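Long-range contact in methylated RNA-binding protein 1 (Saccharomyces cerevisiae S288c, PDB 4RCM), which reads N6-methyladenosine marks in RNA through its YTH domain and lowers the stability of PHO4 mRNA by binding its 3'-UTR: residues G75-V80 and V104-V109. Sequence-based numbering, arbitrary orientation.
Sequences GVAEMV and VRWVIV
Val-76 O receives two backbone N-H groups, from Val-107 and Ile-108, and that double grip marks a classic beta bulge between two antiparallel strands of the central YTH-domain sheet. The Ile-108 bond is the longer, with Ile-108 N 3.2 Å from Val-76 O, but nearly straight at 176°; the Val-107 bond is shorter and more bent. Val-76 N answers by donating to Ile-108 O. Past the bulge, Glu-78 and Arg-105 form a regular hydrogen-bonded pair, N to O in both directions.

From CB of Trp-106, chi1 of -82° sets CG beside the backbone N and swings the indole back over the neighbouring strand. The five-membered ring then lies flat against the methyl of Ala-77: Ala-77 CB sits 4.0 Å from the ring centroid, almost exactly on its normal, a clean CH-pi contact. CG, CD1, CD2, NE1 and CE2 are thus about equally near that methyl, and NE1 also hydrogen-bonds Ser-32 OG of helix 26-35. Farther out, CE3 passes obliquely by Val-76 O, and Trp-106 CZ3 comes 3.9 Å from Gly-75 C. Gly-75 CA itself lies 3.1 Å from Ile-108 O. Phe-33 meets the indole edge-to-face, and Phe-65 adds a tilted ring.

On the other face, Val-76 CG2 lies beside Ile-108 CB, with helix 141-151 packed against both residues. Val-107, the extra residue of the bulge, brings CG2 3.3 Å from Val-76 O. Val-80 CG2 rests on Arg-105 CG at 3.7 Å and lies over one face of the guanidinium.

Backbone bonds thus fix the register, while the Ala-77 methyl and the Ser-32 bond probably limit rotation of the indole. Its side chain is about 8 Å from that of m6A-binding Ser-23: sheet packing near the reader site, not part of it.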
loop_
_atom_site.group_PDB
_atom_site.type_symbol
_atom_site.label_atom_id
_atom_site.label_comp_id
_atom_site.label_asym_id
_atom_site.label_seq_id
_atom_site.Cartn_x
_atom_site.Cartn_y
_atom_site.Cartn_z
ATOM N N GLY A 75 0.102 6.504 1.965
ATOM C CA GLY A 75 1.449 6.325 1.439
ATOM C C GLY A 75 1.577 5.000 0.719
ATOM O O GLY A 75 0.591 4.336 0.469
ATOM N N VAL A 76 2.804 4.693 0.336
ATOM C CA VAL A 76 3.069 3.504 -0.533
ATOM C C VAL A 76 4.152 2.672 0.098
ATOM O O VAL A 76 5.163 3.174 0.477
ATOM C CB VAL A 76 3.466 3.959 -1.945
ATOM C CG1 VAL A 76 3.478 2.782 -2.894
ATOM C CG2 VAL A 76 2.498 5.059 -2.479
ATOM N N ALA A 77 3.963 1.364 0.163
ATOM C CA ALA A 77 4.993 0.499 0.671
ATOM C C ALA A 77 5.248 -0.589 -0.351
ATOM O O ALA A 77 4.341 -0.947 -1.167
ATOM C CB ALA A 77 4.579 -0.156 1.978
ATOM N N GLU A 78 6.475 -1.074 -0.327
ATOM C CA GLU A 78 6.858 -2.173 -1.194
ATOM C C GLU A 78 6.841 -3.374 -0.333
ATOM O O GLU A 78 7.330 -3.289 0.796
ATOM C CB GLU A 78 8.264 -1.960 -1.751
ATOM C CG GLU A 78 8.658 -2.962 -2.833
ATOM C CD GLU A 78 10.076 -2.800 -3.391
ATOM O OE1 GLU A 78 10.826 -1.882 -3.012
ATOM O OE2 GLU A 78 10.465 -3.676 -4.178
ATOM N N MET A 79 6.304 -4.493 -0.860
ATOM C CA MET A 79 6.392 -5.815 -0.249
ATOM C C MET A 79 7.772 -6.420 -0.553
ATOM O O MET A 79 8.150 -6.575 -1.728
ATOM C CB MET A 79 5.254 -6.733 -0.811
ATOM C CG MET A 79 5.258 -8.152 -0.310
ATOM S SD MET A 79 3.880 -9.048 -1.047
ATOM C CE MET A 79 4.008 -10.616 -0.160
ATOM N N VAL A 80 8.532 -6.764 0.486
ATOM C CA VAL A 80 9.936 -7.108 0.306
ATOM C C VAL A 80 10.254 -8.474 0.895
ATOM O O VAL A 80 11.403 -8.846 1.028
ATOM C CB VAL A 80 10.923 -5.983 0.830
ATOM C CG1 VAL A 80 10.726 -4.685 0.076
ATOM C CG2 VAL A 80 10.785 -5.731 2.308
ATOM N N VAL A 104 7.597 -5.134 4.793
ATOM C CA VAL A 104 7.321 -4.028 3.904
ATOM C C VAL A 104 8.319 -2.920 4.161
ATOM O O VAL A 104 8.831 -2.804 5.267
ATOM C CB VAL A 104 5.865 -3.451 4.027
ATOM C CG1 VAL A 104 4.869 -4.584 3.770
ATOM C CG2 VAL A 104 5.629 -2.790 5.379
ATOM N N ARG A 105 8.583 -2.122 3.144
ATOM C CA ARG A 105 9.345 -0.891 3.315
ATOM C C ARG A 105 8.555 0.309 2.761
ATOM O O ARG A 105 8.193 0.359 1.593
ATOM C CB ARG A 105 10.709 -1.011 2.647
ATOM C CG ARG A 105 11.580 -2.192 3.137
ATOM C CD ARG A 105 12.348 -1.929 4.484
ATOM N NE ARG A 105 13.113 -3.099 5.042
ATOM C CZ ARG A 105 12.629 -4.045 5.882
ATOM N NH1 ARG A 105 11.330 -4.075 6.292
ATOM N NH2 ARG A 105 13.453 -5.000 6.322
ATOM N N TRP A 106 8.289 1.258 3.607
ATOM C CA TRP A 106 7.443 2.389 3.256
ATOM C C TRP A 106 8.310 3.281 2.395
ATOM O O TRP A 106 9.302 3.819 2.888
ATOM C CB TRP A 106 6.945 3.063 4.532
ATOM C CG TRP A 106 5.749 2.356 5.105
ATOM C CD1 TRP A 106 5.730 1.141 5.750
ATOM C CD2 TRP A 106 4.383 2.732 4.938
ATOM N NE1 TRP A 106 4.446 0.800 6.059
ATOM C CE2 TRP A 106 3.599 1.765 5.572
ATOM C CE3 TRP A 106 3.753 3.811 4.338
ATOM C CZ2 TRP A 106 2.209 1.843 5.627
ATOM C CZ3 TRP A 106 2.369 3.883 4.403
ATOM C CH2 TRP A 106 1.617 2.902 5.036
ATOM N N VAL A 107 8.038 3.322 1.103
ATOM C CA VAL A 107 8.831 4.149 0.159
ATOM C C VAL A 107 8.331 5.598 0.132
ATOM O O VAL A 107 9.137 6.521 0.028
ATOM C CB VAL A 107 8.879 3.555 -1.285
ATOM C CG1 VAL A 107 9.643 2.242 -1.308
ATOM C CG2 VAL A 107 7.480 3.318 -1.853
ATOM N N ILE A 108 7.013 5.785 0.271
ATOM C CA ILE A 108 6.394 7.128 0.278
ATOM C C ILE A 108 5.409 7.329 1.426
ATOM O O ILE A 108 4.540 6.520 1.655
ATOM C CB ILE A 108 5.646 7.440 -1.049
ATOM C CG1 ILE A 108 6.605 7.470 -2.223
ATOM C CG2 ILE A 108 4.879 8.800 -0.971
ATOM C CD1 ILE A 108 5.928 7.266 -3.570
ATOM N N VAL A 109 5.497 8.480 2.122
ATOM C CA VAL A 109 4.620 8.730 3.254
ATOM C C VAL A 109 4.144 10.155 3.109
ATOM O O VAL A 109 4.947 11.061 3.268
ATOM C CB VAL A 109 5.344 8.583 4.604
ATOM C CG1 VAL A 109 4.413 8.936 5.763
ATOM C CG2 VAL A 109 5.870 7.175 4.763
#